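Local coordinates for sensor protein pfeS (Pseudomonas aeruginosa, PDB 3KYZ) that probably senses a signal as the predicted periplasmic domain of a membrane-bound histidine kinase, which may activate its partner PfeR by phosphorylation, at residues A[28-33]-A[103-108]; A[58-63]-A[113-118]; A[90-95]-A[118-123]. All blocks are in the same frame, centred on the assembly; numbering follows the deposited sequence.

Contact 1 of 3, residues A[28-33]-A[103-108]; sequences RQAEDA and IEFPGH
The Phe105 ring lies with one face against Glu31 of helix 17-53: Glu31 CA sits 3.8 Å above the ring plane, over its centre, and Glu31 CB stands over the same face, 3.9 Å from the centroid of the Phe105 ring, in a CH-pi contact. Ala30 CB reaches the same ring obliquely, 4.0 Å from Phe105 CE1. The carboxylate of Glu31, tilted moderately from the ring plane, passes beyond the aromatic to the turn that follows strand 100-104. There both oxygens are used. OE1 of Glu31 takes the amide N of Gly107 at 2.8 Å with a nearly straight bond (160°), while OE2 of Glu31 takes N of His108, also at 2.8 Å but more bent (138°). Each oxygen offers its syn lone pair, so the carboxylate bridges two consecutive backbone N-H groups. The reach comes from an extended chain: CG is anti to the backbone N (chi1 -179°) and the chain stays extended beyond it, which carries the acid straight out from the helix. Pro106 packs beside this arm, its CD 3.2 Å from Glu31 OE1, and its CG lies 3.7 Å from Arg28 CA. The guanidinium of Arg28 leads away from the turn and forms salt bridges with Asp32 and with Asp25, about one helical turn to either side. Phe105 also packs on Leu67. Buried as it is, the Glu31 carboxylate has two amide donors to compensate its charge; they probably favour the ionised form and fix the rotation of the group. The turn 105-108 is thereby tied to the long helix by one acidic side chain, with the aromatic ring packed against its aliphatic part.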
ATOM      1  N   ARG A  28     -16.363  -9.386   5.686  1.00 12.31           N
ATOM      2  CA  ARG A  28     -17.253  -9.459   6.843  1.00 12.92           C
ATOM      3  C   ARG A  28     -16.891 -10.671   7.704  1.00 12.61           C
ATOM      4  O   ARG A  28     -16.791 -10.563   8.934  1.00 12.94           O
ATOM      5  CB  ARG A  28     -18.722  -9.543   6.404  1.00 16.04           C
ATOM      6  CG  ARG A  28     -19.699  -9.653   7.575  1.00 21.29           C
ATOM      7  CD  ARG A  28     -21.075 -10.137   7.137  1.00 26.55           C
ATOM      8  NE  ARG A  28     -21.026 -11.423   6.440  1.00 30.68           N
ATOM      9  CZ  ARG A  28     -20.951 -12.609   7.040  1.00 31.90           C
ATOM     10  NH1 ARG A  28     -20.894 -12.686   8.361  1.00 35.97           N
ATOM     11  NH2 ARG A  28     -20.922 -13.723   6.318  1.00 30.97           N
ATOM     12  N   GLN A  29     -16.674 -11.820   7.057  1.00 13.01           N
ATOM     13  CA  GLN A  29     -16.274 -13.034   7.773  1.00 12.90           C
ATOM     14  C   GLN A  29     -14.913 -12.857   8.439  1.00 13.07           C
ATOM     15  O   GLN A  29     -14.696 -13.323   9.556  1.00 13.69           O
ATOM     16  CB  GLN A  29     -16.199 -14.239   6.836  1.00 14.12           C
ATOM     17  CG  GLN A  29     -17.513 -14.678   6.235  1.00 15.21           C
ATOM     18  CD  GLN A  29     -17.339 -15.927   5.410  1.00 17.95           C
ATOM     19  OE1 GLN A  29     -16.645 -16.862   5.823  1.00 21.95           O
ATOM     20  NE2 GLN A  29     -17.957 -15.954   4.239  1.00 20.24           N
ATOM     21  N   ALA A  30     -13.992 -12.198   7.740  1.00 12.06           N
ATOM     22  CA  ALA A  30     -12.658 -11.939   8.284  1.00 12.39           C
ATOM     23  C   ALA A  30     -12.762 -11.102   9.555  1.00 13.12           C
ATOM     24  O   ALA A  30     -12.124 -11.402  10.571  1.00 12.73           O
ATOM     25  CB  ALA A  30     -11.798 -11.215   7.252  1.00 11.55           C
ATOM     26  N   GLU A  31     -13.552 -10.036   9.489  1.00 11.82           N
ATOM     27  CA  GLU A  31     -13.739  -9.183  10.654  1.00 11.34           C
ATOM     28  C   GLU A  31     -14.344  -9.971  11.813  1.00 12.43           C
ATOM     29  O   GLU A  31     -13.930  -9.813  12.966  1.00 13.75           O
ATOM     30  CB  GLU A  31     -14.633  -7.991  10.332  1.00 12.67           C
ATOM     31  CG  GLU A  31     -14.836  -7.071  11.533  1.00 13.98           C
ATOM     32  CD  GLU A  31     -15.654  -5.850  11.205  1.00 15.06           C
ATOM     33  OE1 GLU A  31     -16.523  -5.934  10.314  1.00 16.05           O
ATOM     34  OE2 GLU A  31     -15.427  -4.801  11.838  1.00 17.27           O
ATOM     35  N   ASP A  32     -15.347 -10.791  11.509  1.00 12.77           N
ATOM     36  CA  ASP A  32     -16.015 -11.574  12.544  1.00 14.55           C
ATOM     37  C   ASP A  32     -15.010 -12.499  13.237  1.00 14.39           C
ATOM     38  O   ASP A  32     -15.043 -12.655  14.460  1.00 15.25           O
ATOM     39  CB  ASP A  32     -17.154 -12.412  11.949  1.00 16.24           C
ATOM     40  CG  ASP A  32     -18.378 -11.583  11.567  1.00 22.84           C
ATOM     41  OD1 ASP A  32     -18.456 -10.388  11.924  1.00 24.44           O
ATOM     42  OD2 ASP A  32     -19.279 -12.143  10.908  1.00 27.54           O
ATOM     43  N   ALA A  33     -14.121 -13.114  12.456  1.00 14.31           N
ATOM     44  CA  ALA A  33     -13.114 -14.014  13.019  1.00 14.33           C
ATOM     45  C   ALA A  33     -12.153 -13.253  13.938  1.00 14.18           C
ATOM     46  O   ALA A  33     -11.840 -13.700  15.045  1.00 15.52           O
ATOM     47  CB  ALA A  33     -12.351 -14.730  11.900  1.00 14.11           C
ATOM     48  N   ILE A 103     -10.073  -4.804   1.021  1.00 10.56           N
ATOM     49  CA  ILE A 103     -11.479  -4.735   1.426  1.00 11.56           C
ATOM     50  C   ILE A 103     -11.581  -4.450   2.924  1.00 11.12           C
ATOM     51  O   ILE A 103     -11.256  -5.299   3.760  1.00 12.03           O
ATOM     52  CB  ILE A 103     -12.243  -6.041   1.106  1.00 12.17           C
ATOM     53  CG1 ILE A 103     -11.936  -6.540  -0.314  1.00 13.21           C
ATOM     54  CG2 ILE A 103     -13.750  -5.834   1.318  1.00 13.70           C
ATOM     55  CD1 ILE A 103     -12.362  -8.000  -0.567  1.00 15.45           C
ATOM     56  N   GLU A 104     -12.028  -3.248   3.264  1.00 12.49           N
ATOM     57  CA  GLU A 104     -12.107  -2.839   4.662  1.00 14.16           C
ATOM     58  C   GLU A 104     -13.009  -3.770   5.464  1.00 14.69           C
ATOM     59  O   GLU A 104     -14.007  -4.281   4.951  1.00 13.93           O
ATOM     60  CB  GLU A 104     -12.648  -1.407   4.764  1.00 16.46           C
ATOM     61  CG  GLU A 104     -14.129  -1.283   4.376  1.00 19.85           C
ATOM     62  CD  GLU A 104     -14.668   0.144   4.474  1.00 24.62           C
ATOM     63  OE1 GLU A 104     -13.858   1.083   4.554  1.00 28.19           O
ATOM     64  OE2 GLU A 104     -15.908   0.325   4.462  1.00 27.21           O
ATOM     65  N   PHE A 105     -12.665  -3.982   6.726  1.00 13.09           N
ATOM     66  CA  PHE A 105     -13.617  -4.598   7.648  1.00 12.95           C
ATOM     67  C   PHE A 105     -14.876  -3.723   7.647  1.00 14.88           C
ATOM     68  O   PHE A 105     -14.784  -2.508   7.840  1.00 15.65           O
ATOM     69  CB  PHE A 105     -13.043  -4.652   9.061  1.00 14.24           C
ATOM     70  CG  PHE A 105     -12.003  -5.726   9.272  1.00 14.11           C
ATOM     71  CD1 PHE A 105     -11.651  -6.608   8.261  1.00 14.03           C
ATOM     72  CD2 PHE A 105     -11.374  -5.843  10.504  1.00 16.02           C
ATOM     73  CE1 PHE A 105     -10.697  -7.598   8.488  1.00 15.27           C
ATOM     74  CE2 PHE A 105     -10.428  -6.820  10.737  1.00 16.10           C
ATOM     75  CZ  PHE A 105     -10.088  -7.703   9.730  1.00 14.68           C
ATOM     76  N   PRO A 106     -16.059  -4.327   7.433  1.00 14.34           N
ATOM     77  CA  PRO A 106     -17.250  -3.484   7.255  1.00 15.83           C
ATOM     78  C   PRO A 106     -17.760  -2.806   8.531  1.00 16.40           C
ATOM     79  O   PRO A 106     -18.223  -1.663   8.470  1.00 18.98           O
ATOM     80  CB  PRO A 106     -18.293  -4.469   6.707  1.00 17.27           C
ATOM     81  CG  PRO A 106     -17.840  -5.820   7.204  1.00 15.28           C
ATOM     82  CD  PRO A 106     -16.331  -5.745   7.131  1.00 14.35           C
ATOM     83  N   GLY A 107     -17.675  -3.482   9.671  1.00 16.52           N
ATOM     84  CA  GLY A 107     -18.175  -2.911  10.912  1.00 17.09           C
ATOM     85  C   GLY A 107     -17.286  -1.806  11.455  1.00 16.88           C
ATOM     86  O   GLY A 107     -17.756  -0.736  11.848  1.00 19.59           O
ATOM     87  N   HIS A 108     -15.989  -2.076  11.489  1.00 14.95           N
ATOM     88  CA  HIS A 108     -15.021  -1.115  11.999  1.00 16.30           C
ATOM     89  C   HIS A 108     -13.804  -1.099  11.083  1.00 15.06           C
ATOM     90  O   HIS A 108     -12.811  -1.769  11.349  1.00 14.60           O
ATOM     91  CB  HIS A 108     -14.627  -1.471  13.435  1.00 19.12           C
ATOM     92  CG  HIS A 108     -15.744  -1.315  14.421  1.00 23.07           C
ATOM     93  ND1 HIS A 108     -16.155  -0.086  14.892  1.00 26.25           N
ATOM     94  CD2 HIS A 108     -16.539  -2.233  15.019  1.00 28.48           C
ATOM     95  CE1 HIS A 108     -17.155  -0.254  15.739  1.00 27.31           C
ATOM     96  NE2 HIS A 108     -17.409  -1.549  15.831  1.00 30.29           N
TER

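Contact 2 of 3, residues A[58-63]-A[113-118]; sequences ALVGPH and RLVIQL
Ala58 and Val115 face each other as a hydrogen-bonded antiparallel pair: Val115 N reaches Ala58 O at 2.8 Å, and Ala58 N returns a bond to Val115 O at 2.9 Å. Val60 and Arg113 repeat the pattern, with Val60 N 3.0 Å from Arg113 O and Arg113 N 2.9 Å from Val60 O. Between them lies the non-hydrogen-bonded pair Leu59 and Leu114, whose CD1 atoms meet at 3.8 Å on the sheet face covered by helix 17-53, where Ala30, Phe45 and Tyr26 close over them. This side is tightly packed.

The other face changes character toward Arg113. Its CG, between the backbone N and the carbonyl carbon (chi1 70°), lies 3.5 Å from Val60 CG2, and the chain then bends toward a more open, hydrated end. Water 1 accepts from Arg113 NE at 2.9 Å in the guanidinium plane and donates to Gly61 O; NH1 is held by Ser102, and Thr81 of the second subunit packs on the arginine. With strand 100-104 on its other side, strand 113-117 is the middle of a three-stranded antiparallel sheet backed by a long helix, consistent with the Cache-clan sensor domain.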
ATOM      1  N   ALA A  58      -4.329 -12.005   3.281  1.00 11.90           N
ATOM      2  CA  ALA A  58      -3.827 -11.472   4.549  1.00 11.30           C
ATOM      3  C   ALA A  58      -4.924 -10.682   5.252  1.00 10.65           C
ATOM      4  O   ALA A  58      -5.790 -10.103   4.594  1.00 12.58           O
ATOM      5  CB  ALA A  58      -2.590 -10.590   4.331  1.00 14.20           C
ATOM      6  N   LEU A  59      -4.906 -10.692   6.582  1.00 11.53           N
ATOM      7  CA  LEU A  59      -5.720  -9.781   7.372  1.00 10.02           C
ATOM      8  C   LEU A  59      -4.738  -8.819   7.993  1.00 11.46           C
ATOM      9  O   LEU A  59      -3.819  -9.243   8.684  1.00 11.52           O
ATOM     10  CB  LEU A  59      -6.480 -10.528   8.474  1.00 13.22           C
ATOM     11  CG  LEU A  59      -7.780 -11.209   8.032  1.00 12.99           C
ATOM     12  CD1 LEU A  59      -7.501 -12.275   6.978  1.00 17.95           C
ATOM     13  CD2 LEU A  59      -8.499 -11.805   9.228  1.00 15.69           C
ATOM     14  N   VAL A  60      -4.900  -7.528   7.725  1.00 10.81           N
ATOM     15  CA  VAL A  60      -3.932  -6.556   8.249  1.00 12.84           C
ATOM     16  C   VAL A  60      -4.607  -5.444   9.025  1.00 11.16           C
ATOM     17  O   VAL A  60      -5.764  -5.097   8.760  1.00 11.65           O
ATOM     18  CB  VAL A  60      -2.999  -5.967   7.160  1.00 15.72           C
ATOM     19  CG1 VAL A  60      -2.236  -7.078   6.443  1.00 14.96           C
ATOM     20  CG2 VAL A  60      -3.770  -5.130   6.174  1.00 17.71           C
ATOM     21  N   GLY A  61      -3.884  -4.906  10.002  1.00 10.77           N
ATOM     22  CA  GLY A  61      -4.424  -3.885  10.875  1.00 10.48           C
ATOM     23  C   GLY A  61      -4.145  -2.472  10.395  1.00 10.07           C
ATOM     24  O   GLY A  61      -3.704  -2.265   9.256  1.00 11.71           O
ATOM     25  N   PRO A  62      -4.396  -1.485  11.272  1.00 11.80           N
ATOM     26  CA  PRO A  62      -4.284  -0.062  10.920  1.00 13.53           C
ATOM     27  C   PRO A  62      -2.858   0.361  10.556  1.00 11.71           C
ATOM     28  O   PRO A  62      -2.680   1.349   9.844  1.00 14.23           O
ATOM     29  CB  PRO A  62      -4.729   0.667  12.195  1.00 15.57           C
ATOM     30  CG  PRO A  62      -5.304  -0.357  13.101  1.00 17.70           C
ATOM     31  CD  PRO A  62      -4.837  -1.704  12.663  1.00 13.80           C
ATOM     32  N   HIS A  63      -1.862  -0.377  11.035  1.00 11.52           N
ATOM     33  CA  HIS A  63      -0.466  -0.084  10.707  1.00 12.67           C
ATOM     34  C   HIS A  63       0.097  -1.005   9.603  1.00 11.50           C
ATOM     35  O   HIS A  63       1.315  -1.047   9.347  1.00 14.03           O
ATOM     36  CB  HIS A  63       0.384  -0.123  11.986  1.00 17.04           C
ATOM     37  CG  HIS A  63      -0.218   0.648  13.124  1.00 23.77           C
ATOM     38  ND1 HIS A  63      -0.264   2.025  13.148  1.00 26.89           N
ATOM     39  CD2 HIS A  63      -0.821   0.234  14.266  1.00 26.95           C
ATOM     40  CE1 HIS A  63      -0.858   2.428  14.258  1.00 26.56           C
ATOM     41  NE2 HIS A  63      -1.207   1.359  14.955  1.00 27.84           N
ATOM     42  N   ARG A 113      -8.407  -4.732   7.584  1.00 11.18           N
ATOM     43  CA  ARG A 113      -8.941  -5.038   6.273  1.00 10.65           C
ATOM     44  C   ARG A 113      -8.555  -6.448   5.868  1.00 10.45           C
ATOM     45  O   ARG A 113      -7.595  -7.026   6.395  1.00 11.81           O
ATOM     46  CB  ARG A 113      -8.399  -4.051   5.239  1.00 11.28           C
ATOM     47  CG  ARG A 113      -6.915  -4.231   4.942  1.00 11.70           C
ATOM     48  CD  ARG A 113      -6.404  -3.148   3.996  1.00 11.89           C
ATOM     49  NE  ARG A 113      -6.208  -1.877   4.693  1.00 12.86           N
ATOM     50  CZ  ARG A 113      -6.082  -0.693   4.096  1.00 12.76           C
ATOM     51  NH1 ARG A 113      -6.158  -0.592   2.773  1.00 14.06           N
ATOM     52  NH2 ARG A 113      -5.881   0.398   4.826  1.00 14.96           N
ATOM     53  N   LEU A 114      -9.324  -6.993   4.938  1.00 10.63           N
ATOM     54  CA  LEU A 114      -8.967  -8.219   4.245  1.00 10.79           C
ATOM     55  C   LEU A 114      -8.234  -7.836   2.965  1.00 10.77           C
ATOM     56  O   LEU A 114      -8.670  -6.941   2.233  1.00 13.10           O
ATOM     57  CB  LEU A 114     -10.230  -9.014   3.898  1.00 11.28           C
ATOM     58  CG  LEU A 114     -10.032 -10.233   2.988  1.00 13.59           C
ATOM     59  CD1 LEU A 114      -9.181 -11.279   3.675  1.00 14.82           C
ATOM     60  CD2 LEU A 114     -11.376 -10.830   2.585  1.00 14.79           C
ATOM     61  N   VAL A 115      -7.103  -8.489   2.713  1.00 10.26           N
ATOM     62  CA  VAL A 115      -6.426  -8.376   1.429  1.00 10.27           C
ATOM     63  C   VAL A 115      -6.447  -9.754   0.770  1.00 10.73           C
ATOM     64  O   VAL A 115      -6.090 -10.760   1.390  1.00 12.17           O
ATOM     65  CB  VAL A 115      -4.975  -7.879   1.578  1.00 10.77           C
ATOM     66  CG1 VAL A 115      -4.283  -7.832   0.207  1.00 12.62           C
ATOM     67  CG2 VAL A 115      -4.957  -6.507   2.233  1.00 11.60           C
ATOM     68  N   ILE A 116      -6.892  -9.806  -0.478  1.00 11.56           N
ATOM     69  CA  ILE A 116      -6.926 -11.064  -1.210  1.00 11.52           C
ATOM     70  C   ILE A 116      -6.391 -10.831  -2.613  1.00 11.98           C
ATOM     71  O   ILE A 116      -6.822  -9.902  -3.291  1.00 14.02           O
ATOM     72  CB  ILE A 116      -8.355 -11.684  -1.228  1.00 11.93           C
ATOM     73  CG1 ILE A 116      -8.368 -13.032  -1.954  1.00 13.79           C
ATOM     74  CG2 ILE A 116      -9.386 -10.725  -1.834  1.00 14.81           C
ATOM     75  CD1 ILE A 116      -9.620 -13.849  -1.640  1.00 16.16           C
ATOM     76  N   GLN A 117      -5.431 -11.642  -3.041  1.00 12.22           N
ATOM     77  CA  GLN A 117      -5.013 -11.558  -4.435  1.00 12.67           C
ATOM     78  C   GLN A 117      -6.160 -12.121  -5.269  1.00 12.58           C
ATOM     79  O   GLN A 117      -6.672 -13.203  -4.988  1.00 13.47           O
ATOM     80  CB  GLN A 117      -3.722 -12.325  -4.715  1.00 13.12           C
ATOM     81  CG  GLN A 117      -3.194 -12.041  -6.121  1.00 15.54           C
ATOM     82  CD  GLN A 117      -1.760 -12.481  -6.338  1.00 15.23           C
ATOM     83  OE1 GLN A 117      -1.273 -13.398  -5.682  1.00 17.05           O
ATOM     84  NE2 GLN A 117      -1.071 -11.816  -7.268  1.00 17.20           N
ATOM     85  N   LEU A 118      -6.589 -11.372  -6.275  1.00 12.37           N
ATOM     86  CA  LEU A 118      -7.784 -11.746  -7.030  1.00 14.10           C
ATOM     87  C   LEU A 118      -7.657 -13.156  -7.595  1.00 14.77           C
ATOM     88  O   LEU A 118      -6.694 -13.450  -8.289  1.00 15.10           O
ATOM     89  CB  LEU A 118      -8.014 -10.763  -8.181  1.00 15.87           C
ATOM     90  CG  LEU A 118      -9.377 -10.900  -8.856  1.00 16.72           C
ATOM     91  CD1 LEU A 118     -10.480 -10.414  -7.924  1.00 15.78           C
ATOM     92  CD2 LEU A 118      -9.397 -10.130 -10.159  1.00 20.57           C
TER
HETATM   93  O   HOH W   1      -5.856  -1.484   7.504  1.00 17.54           O

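Contact 3 of 3, residues A[90-95]-A[118-123]; sequences MSRRLQ and LPERLL
Arg92 and Leu123 are brought together by their side-chain torsions. In Leu123, CG stands anti to the backbone N (chi1 -173°), and the isopropyl end swings toward loop 90-95; in Arg92, CG is anti to the carbonyl carbon (chi1 -52°), and the chain runs across the leucine before it bends at chi3. Leu123 CD2 consequently sits 3.4 Å from Arg92 CG and 3.6 Å from Arg92 CD, a contact of methyl with methylene groups in which the charged end has no part. Leu123 CD1, the other branch, turns to the start of the loop, where it lies 4.3 Å from Ser91 CA. Met90, a selenomethionine, brings its CB to 4.4 Å from Leu123 CD1.

Deeper in the chain the selenium of Met90 meets Leu118 CD2 at 4.4 Å, a loose apolar touch between two buried side chains. Leu118 also packs on Leu23 of helix 17-53, and Met90 on Pro124. Nearer the surface, the guanidinium of Arg92 has Glu120 CG at its edge, close to its plane. Arg92 NH2 stays 4.1 Å from Glu120 OE2, too far for a salt bridge, so any attraction between the opposite charges is probably modest. Arg92 has two deposited conformers; its contacts with Leu123 and Glu120 describe one of them and are therefore less certain.

By apolar side chains and the aliphatic part of Arg92, the loop before strand 100-104 packs loop to loop against the segment that follows strand 113-117, with its short 3-10 turn 120-122, close to the modelled C-terminus.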
HETATM    1  N   MSE A  90      -9.886  -3.429 -12.906  1.00 29.28           N
HETATM    2  CA  MSE A  90      -8.972  -4.528 -12.590  1.00 31.39           C
HETATM    3  C   MSE A  90      -8.217  -4.991 -13.828  1.00 34.41           C
HETATM    4  O   MSE A  90      -8.814  -5.170 -14.890  1.00 36.57           O
HETATM    5  CB  MSE A  90      -9.758  -5.727 -12.061  1.00 32.47           C
HETATM    6  CG  MSE A  90     -10.602  -5.446 -10.849  1.00 33.85           C
HETATM    7 SE   MSE A  90      -9.654  -5.850  -9.214  0.80 35.51          SE
HETATM    8  CE  MSE A  90     -10.878  -4.960  -7.985  1.00 28.17           C
ATOM      9  N   SER A  91      -6.914  -5.217 -13.688  1.00 36.40           N
ATOM     10  CA  SER A  91      -6.134  -5.771 -14.792  1.00 39.08           C
ATOM     11  C   SER A  91      -4.763  -6.276 -14.350  1.00 40.76           C
ATOM     12  O   SER A  91      -4.258  -5.887 -13.296  1.00 41.02           O
ATOM     13  CB  SER A  91      -5.966  -4.735 -15.905  1.00 41.18           C
ATOM     14  OG  SER A  91      -4.743  -4.037 -15.765  1.00 44.68           O
ATOM     15  N   ARG A  92      -4.179  -7.151 -15.168  1.00 41.80           N
ATOM     16  CA  ARG A  92      -2.840  -7.665 -14.907  0.50 43.03           C
ATOM     17  C   ARG A  92      -1.785  -6.736 -15.502  1.00 44.35           C
ATOM     18  O   ARG A  92      -0.614  -6.801 -15.132  1.00 44.12           O
ATOM     19  CB  ARG A  92      -2.678  -9.070 -15.495  0.50 43.28           C
ATOM     20  CG  ARG A  92      -3.765 -10.056 -15.098  0.50 43.63           C
ATOM     21  CD  ARG A  92      -3.562 -11.406 -15.775  0.50 44.04           C
ATOM     22  NE  ARG A  92      -2.482 -12.174 -15.161  0.50 45.00           N
ATOM     23  CZ  ARG A  92      -2.627 -13.394 -14.652  0.50 44.58           C
ATOM     24  NH1 ARG A  92      -1.588 -14.017 -14.109  0.50 45.43           N
ATOM     25  NH2 ARG A  92      -3.809 -13.996 -14.690  0.50 42.39           N
ATOM     26  N   ARG A  93      -2.217  -5.877 -16.423  1.00 46.35           N
ATOM     27  CA  ARG A  93      -1.337  -4.970 -17.166  1.00 48.35           C
ATOM     28  C   ARG A  93      -0.154  -4.402 -16.381  1.00 49.03           C
ATOM     29  O   ARG A  93       0.988  -4.836 -16.552  1.00 49.69           O
ATOM     30  CB  ARG A  93      -2.151  -3.809 -17.750  1.00 49.75           C
ATOM     31  CG  ARG A  93      -3.056  -4.185 -18.915  1.00 52.64           C
ATOM     32  CD  ARG A  93      -2.313  -4.128 -20.243  1.00 56.24           C
ATOM     33  NE  ARG A  93      -3.208  -4.327 -21.380  1.00 60.15           N
ATOM     34  CZ  ARG A  93      -3.767  -3.341 -22.078  1.00 61.93           C
ATOM     35  NH1 ARG A  93      -3.522  -2.076 -21.760  1.00 62.53           N
ATOM     36  NH2 ARG A  93      -4.568  -3.620 -23.099  1.00 62.25           N
ATOM     37  N   LEU A  94      -0.445  -3.422 -15.528  1.00 48.90           N
ATOM     38  CA  LEU A  94       0.580  -2.588 -14.902  1.00 48.26           C
ATOM     39  C   LEU A  94       1.708  -3.354 -14.205  1.00 47.36           C
ATOM     40  O   LEU A  94       2.860  -2.919 -14.235  1.00 48.63           O
ATOM     41  CB  LEU A  94      -0.070  -1.597 -13.929  1.00 48.54           C
ATOM     42  CG  LEU A  94       0.219  -0.109 -14.144  1.00 48.09           C
ATOM     43  CD1 LEU A  94       0.089   0.279 -15.611  1.00 48.41           C
ATOM     44  CD2 LEU A  94      -0.701   0.738 -13.278  1.00 47.39           C
ATOM     45  N   GLN A  95       1.387  -4.484 -13.582  1.00 44.89           N
ATOM     46  CA  GLN A  95       2.386  -5.217 -12.804  1.00 43.18           C
ATOM     47  C   GLN A  95       2.566  -6.688 -13.182  1.00 42.37           C
ATOM     48  O   GLN A  95       3.315  -7.414 -12.526  1.00 43.31           O
ATOM     49  CB  GLN A  95       2.087  -5.100 -11.313  1.00 43.77           C
ATOM     50  CG  GLN A  95       2.332  -3.713 -10.760  1.00 43.55           C
ATOM     51  CD  GLN A  95       2.623  -3.735  -9.282  1.00 44.23           C
ATOM     52  OE1 GLN A  95       1.712  -3.829  -8.461  1.00 40.55           O
ATOM     53  NE2 GLN A  95       3.903  -3.652  -8.929  1.00 45.88           N
ATOM     54  N   LEU A 118      -6.589 -11.372  -6.275  1.00 12.37           N
ATOM     55  CA  LEU A 118      -7.784 -11.746  -7.030  1.00 14.10           C
ATOM     56  C   LEU A 118      -7.657 -13.156  -7.595  1.00 14.77           C
ATOM     57  O   LEU A 118      -6.694 -13.450  -8.289  1.00 15.10           O
ATOM     58  CB  LEU A 118      -8.014 -10.763  -8.181  1.00 15.87           C
ATOM     59  CG  LEU A 118      -9.377 -10.900  -8.856  1.00 16.72           C
ATOM     60  CD1 LEU A 118     -10.480 -10.414  -7.924  1.00 15.78           C
ATOM     61  CD2 LEU A 118      -9.397 -10.130 -10.159  1.00 20.57           C
ATOM     62  N   PRO A 119      -8.626 -14.038  -7.298  1.00 16.26           N
ATOM     63  CA  PRO A 119      -8.605 -15.354  -7.950  1.00 17.70           C
ATOM     64  C   PRO A 119      -8.678 -15.218  -9.469  1.00 19.86           C
ATOM     65  O   PRO A 119      -9.433 -14.392  -9.980  1.00 20.89           O
ATOM     66  CB  PRO A 119      -9.877 -16.026  -7.420  1.00 19.33           C
ATOM     67  CG  PRO A 119     -10.098 -15.394  -6.090  1.00 19.08           C
ATOM     68  CD  PRO A 119      -9.684 -13.944  -6.275  1.00 17.69           C
ATOM     69  N   GLU A 120      -7.906 -16.030 -10.180  1.00 20.53           N
ATOM     70  CA  GLU A 120      -7.792 -15.897 -11.628  1.00 24.39           C
ATOM     71  C   GLU A 120      -9.140 -15.953 -12.354  1.00 25.43           C
ATOM     72  O   GLU A 120      -9.343 -15.270 -13.362  1.00 26.14           O
ATOM     73  CB  GLU A 120      -6.848 -16.963 -12.182  1.00 29.11           C
ATOM     74  CG  GLU A 120      -6.565 -16.829 -13.667  1.00 37.86           C
ATOM     75  CD  GLU A 120      -5.740 -17.983 -14.202  1.00 45.92           C
ATOM     76  OE1 GLU A 120      -5.680 -19.030 -13.523  1.00 50.22           O
ATOM     77  OE2 GLU A 120      -5.158 -17.845 -15.300  1.00 50.81           O
ATOM     78  N   ARG A 121     -10.063 -16.757 -11.840  1.00 23.69           N
ATOM     79  CA  ARG A 121     -11.346 -16.937 -12.517  1.00 24.90           C
ATOM     80  C   ARG A 121     -12.203 -15.673 -12.504  1.00 25.96           C
ATOM     81  O   ARG A 121     -13.160 -15.564 -13.277  1.00 27.55           O
ATOM     82  CB  ARG A 121     -12.129 -18.101 -11.902  1.00 26.07           C
ATOM     83  CG  ARG A 121     -12.796 -17.744 -10.593  1.00 29.17           C
ATOM     84  CD  ARG A 121     -13.594 -18.901 -10.016  1.00 29.59           C
ATOM     85  NE  ARG A 121     -14.193 -18.498  -8.752  1.00 29.23           N
ATOM     86  CZ  ARG A 121     -13.523 -18.407  -7.608  1.00 29.17           C
ATOM     87  NH1 ARG A 121     -12.235 -18.715  -7.566  1.00 28.61           N
ATOM     88  NH2 ARG A 121     -14.148 -18.026  -6.503  1.00 32.63           N
ATOM     89  N   LEU A 122     -11.861 -14.720 -11.635  1.00 24.88           N
ATOM     90  CA  LEU A 122     -12.689 -13.529 -11.444  1.00 28.05           C
ATOM     91  C   LEU A 122     -12.190 -12.303 -12.199  1.00 32.35           C
ATOM     92  O   LEU A 122     -12.777 -11.225 -12.091  1.00 34.39           O
ATOM     93  CB  LEU A 122     -12.805 -13.173  -9.957  1.00 25.94           C
ATOM     94  CG  LEU A 122     -13.499 -14.152  -9.009  1.00 24.61           C
ATOM     95  CD1 LEU A 122     -13.614 -13.528  -7.616  1.00 24.84           C
ATOM     96  CD2 LEU A 122     -14.870 -14.551  -9.538  1.00 24.34           C
ATOM     97  N   LEU A 123     -11.104 -12.452 -12.947  1.00 33.57           N
ATOM     98  CA  LEU A 123     -10.522 -11.304 -13.625  1.00 36.29           C
ATOM     99  C   LEU A 123     -11.402 -10.886 -14.794  1.00 36.62           C
ATOM    100  O   LEU A 123     -11.770 -11.719 -15.620  1.00 39.84           O
ATOM    101  CB  LEU A 123      -9.104 -11.613 -14.106  1.00 36.71           C
ATOM    102  CG  LEU A 123      -8.335 -10.421 -14.681  1.00 37.38           C
ATOM    103  CD1 LEU A 123      -7.991  -9.406 -13.593  1.00 37.07           C
ATOM    104  CD2 LEU A 123      -7.081 -10.902 -15.382  1.00 39.50           C
TER

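Contacts 1 and 2 share one sheet, since strands 100-104 and 113-117 are neighbours in it. Their centres are 10 Å apart and they touch directly: Ile103 O lies 2.8 Å from Leu114 N, a probable hydrogen bond, and Phe105 CE1 packs 3.6 Å from Arg113 C. Contact 3 continues from the same central strand, sharing Leu118 with contact 2, but its centre is about 17 Å from that of contact 2 and about 23 Å from that of contact 1, on the opposite side of the chain's centre. Contacts 2 and 3 both reach the second subunit, whereas contact 1 does not. Together they link the long helix, the sheet, loop 90-95 and the C-terminal segment of the sensor domain.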